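Local coordinates for protein flavoredoxin (Desulfovibrio vulgaris str. 'Miyazaki F', PDB 2D5M) that binds flavin mononucleotide and probably carries electrons, as a homodimeric flavoprotein with a flavin reductase-like fold, at residues R8-T14 and I163-V167. Residues are numbered along the deposited sequence; the frame is centred on the assembly and turned at random.
Sequences RTLAYPT and IFAPV. With FMN (flavin mononucleotide), chain E.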
loop_
_atom_site.group_PDB
_atom_site.type_symbol
_atom_site.label_atom_id
_atom_site.label_comp_id
_atom_site.label_asym_id
_atom_site.label_seq_id
_atom_site.Cartn_x
_atom_site.Cartn_y
_atom_site.Cartn_z
ATOM N N ARG A 8 -16.193 -1.156 3.941
ATOM C CA ARG A 8 -15.385 -0.077 4.391
ATOM C C ARG A 8 -14.026 -0.114 3.744
ATOM O O ARG A 8 -13.534 -1.162 3.384
ATOM C CB ARG A 8 -15.173 -0.151 5.897
ATOM C CG ARG A 8 -16.390 -0.252 6.768
ATOM C CD ARG A 8 -15.883 -0.290 8.241
ATOM N NE ARG A 8 -17.101 -0.247 9.095
ATOM C CZ ARG A 8 -17.591 0.819 9.693
ATOM N NH1 ARG A 8 -17.038 2.014 9.637
ATOM N NH2 ARG A 8 -18.695 0.774 10.436
ATOM N N THR A 9 -13.383 1.059 3.622
ATOM C CA THR A 9 -12.022 1.170 3.136
ATOM C C THR A 9 -11.045 0.779 4.246
ATOM O O THR A 9 -10.413 1.663 4.877
ATOM C CB THR A 9 -11.694 2.582 2.602
ATOM O OG1 THR A 9 -11.993 3.540 3.642
ATOM C CG2 THR A 9 -12.507 2.894 1.392
ATOM N N LEU A 10 -10.961 -0.506 4.495
ATOM C CA LEU A 10 -10.244 -1.042 5.637
ATOM C C LEU A 10 -9.314 -2.140 5.176
ATOM O O LEU A 10 -9.743 -3.202 4.757
ATOM C CB LEU A 10 -11.215 -1.534 6.648
ATOM C CG LEU A 10 -10.788 -1.919 8.019
ATOM C CD1 LEU A 10 -9.843 -0.943 8.677
ATOM C CD2 LEU A 10 -12.065 -2.104 8.915
ATOM N N ALA A 11 -8.024 -1.875 5.260
ATOM C CA ALA A 11 -6.962 -2.794 4.940
ATOM C C ALA A 11 -5.696 -2.313 5.629
ATOM O O ALA A 11 -5.607 -1.118 5.948
ATOM C CB ALA A 11 -6.739 -2.918 3.450
ATOM N N TYR A 12 -4.739 -3.215 5.855
ATOM C CA TYR A 12 -3.490 -2.840 6.496
ATOM C C TYR A 12 -2.344 -3.583 5.806
ATOM O O TYR A 12 -2.558 -4.743 5.390
ATOM C CB TYR A 12 -3.401 -3.283 7.933
ATOM C CG TYR A 12 -4.537 -2.894 8.824
ATOM C CD1 TYR A 12 -4.868 -1.539 9.040
ATOM C CD2 TYR A 12 -5.296 -3.837 9.453
ATOM C CE1 TYR A 12 -5.908 -1.185 9.847
ATOM C CE2 TYR A 12 -6.323 -3.473 10.306
ATOM C CZ TYR A 12 -6.636 -2.169 10.507
ATOM O OH TYR A 12 -7.684 -1.826 11.337
ATOM N N PRO A 13 -1.153 -3.013 5.754
ATOM C CA PRO A 13 -0.865 -1.595 5.996
ATOM C C PRO A 13 -1.392 -0.770 4.834
ATOM O O PRO A 13 -1.621 -1.281 3.754
ATOM C CB PRO A 13 0.667 -1.552 5.997
ATOM C CG PRO A 13 1.007 -2.595 4.977
ATOM C CD PRO A 13 0.047 -3.721 5.261
ATOM N N THR A 14 -1.517 0.540 5.077
ATOM C CA THR A 14 -1.620 1.540 3.998
ATOM C C THR A 14 -0.491 2.534 4.207
ATOM O O THR A 14 -0.048 2.739 5.359
ATOM C CB THR A 14 -3.002 2.231 3.869
ATOM O OG1 THR A 14 -3.165 3.220 4.883
ATOM C CG2 THR A 14 -4.120 1.195 3.942
ATOM N N ILE A 163 2.940 4.234 8.907
ATOM C CA ILE A 163 1.850 3.446 8.434
ATOM C C ILE A 163 0.521 4.107 8.789
ATOM O O ILE A 163 0.355 4.534 9.930
ATOM C CB ILE A 163 1.821 1.986 9.035
ATOM C CG1 ILE A 163 3.127 1.255 8.671
ATOM C CG2 ILE A 163 0.659 1.165 8.684
ATOM C CD1 ILE A 163 3.319 0.124 9.660
ATOM N N PHE A 164 -0.448 4.164 7.874
ATOM C CA PHE A 164 -1.767 4.661 8.146
ATOM C C PHE A 164 -2.763 3.518 8.340
ATOM O O PHE A 164 -2.787 2.573 7.551
ATOM C CB PHE A 164 -2.238 5.604 7.049
ATOM C CG PHE A 164 -3.653 6.120 7.134
ATOM C CD1 PHE A 164 -4.055 6.862 8.267
ATOM C CD2 PHE A 164 -4.573 5.899 6.167
ATOM C CE1 PHE A 164 -5.311 7.383 8.350
ATOM C CE2 PHE A 164 -5.820 6.454 6.206
ATOM C CZ PHE A 164 -6.220 7.190 7.318
ATOM N N ALA A 165 -3.517 3.598 9.438
ATOM C CA ALA A 165 -4.630 2.694 9.731
ATOM C C ALA A 165 -5.922 3.422 9.360
ATOM O O ALA A 165 -6.342 4.330 10.117
ATOM C CB ALA A 165 -4.613 2.302 11.198
ATOM N N PRO A 166 -6.555 3.082 8.236
ATOM C CA PRO A 166 -7.750 3.802 7.839
ATOM C C PRO A 166 -8.953 3.496 8.723
ATOM O O PRO A 166 -8.991 2.463 9.405
ATOM C CB PRO A 166 -7.969 3.282 6.405
ATOM C CG PRO A 166 -7.425 1.898 6.416
ATOM C CD PRO A 166 -6.195 2.027 7.276
ATOM N N VAL A 167 -9.914 4.401 8.714
ATOM C CA VAL A 167 -11.222 4.307 9.403
ATOM C C VAL A 167 -11.042 4.615 10.891
ATOM O O VAL A 167 -11.657 5.531 11.401
ATOM C CB VAL A 167 -11.984 2.997 9.174
ATOM C CG1 VAL A 167 -13.360 3.071 9.805
ATOM C CG2 VAL A 167 -12.093 2.689 7.686
HETATM N N1 FMN E . -6.482 12.748 -0.586
HETATM C C2 FMN E . -6.478 12.138 -1.812
HETATM O O2 FMN E . -6.971 12.698 -2.801
HETATM N N3 FMN E . -5.940 10.858 -1.919
HETATM C C4 FMN E . -5.431 10.118 -0.876
HETATM O O4 FMN E . -4.974 8.971 -1.070
HETATM C C4A FMN E . -5.484 10.730 0.407
HETATM N N5 FMN E . -5.054 10.038 1.489
HETATM C C5A FMN E . -4.978 10.746 2.662
HETATM C C6 FMN E . -4.503 10.057 3.813
HETATM C C7 FMN E . -4.339 10.672 5.044
HETATM C C7M FMN E . -3.882 9.918 6.270
HETATM C C8 FMN E . -4.638 12.084 5.120
HETATM C C8M FMN E . -4.381 12.811 6.430
HETATM C C9 FMN E . -5.170 12.747 4.028
HETATM C C9A FMN E . -5.339 12.117 2.806
HETATM N N10 FMN E . -5.904 12.735 1.670
HETATM C C10 FMN E . -5.929 12.082 0.462
HETATM C "C1'" FMN E . -6.400 14.137 1.762
HETATM C "C2'" FMN E . -5.424 15.150 1.170
HETATM O "O2'" FMN E . -4.085 14.964 1.644
HETATM C "C3'" FMN E . -5.888 16.555 1.568
HETATM O "O3'" FMN E . -7.123 16.803 0.857
HETATM C "C4'" FMN E . -4.879 17.657 1.283
HETATM O "O4'" FMN E . -5.328 18.815 2.039
HETATM C "C5'" FMN E . -4.763 18.021 -0.156
HETATM O "O5'" FMN E . -3.781 19.102 -0.264
HETATM P P FMN E . -3.665 19.997 -1.598
HETATM O O1P FMN E . -5.028 20.660 -1.845
HETATM O O2P FMN E . -3.270 19.139 -2.776
HETATM O O3P FMN E . -2.596 20.986 -1.173
#
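The contact belongs to the flavin reductase-like fold, where the loop leading into strand 14-22 lies along the end of strand 162-165, beside the dimethylbenzene end of the flavin. T14 and F164 join the two by their backbones. F164 N donates to T14 O at 2.9 Å, fairly straight at 163°. The return bond from T14 N to F164 O is weak. The T14 hydroxyl is a second donor to the same oxygen: OG1 to F164 O is 2.8 Å, approaching from above the carbonyl plane. With chi1 at 77°, OG1 sits between the backbone N and the carbonyl carbon of T14, which brings it to both this oxygen and the ring of F164. T14 OG1 lies at the edge of that ring, 3.3 Å from F164 CD2.

The F164 ring is covered on both faces. The flavin methyl C7M lies 3.5 Å above the plane, over the ring centre, in a CH-pi arrangement. P166 N lies over the opposite face.

P166 packs its ring against the loop backbone. P166 CB is 3.3 Å from T9 O. P166 CD touches A11 O. These buried carbonyl oxygens have no hydrogen-bond partner in the model. The chain turns at T9 in an inverse gamma turn, with a weak bond from L10 N to R8 O. T14 CG2 and P166 CD meet tip to tip, while Y12 CE1 touches A165 CB at 4.0 Å, the ring set oblique to it. P13, after a cis peptide bond, sets CB against I163 CG2. At the far end V167 CG2 packs on T9 O.

Strand 28-41 packs against this region: A34 touches T14 and F164, and W35 touches T9 and P166. I163 pairs with Y172 of strand 170-180, and its side chain packs on I163 of the second subunit, placing the contact at the dimer interface.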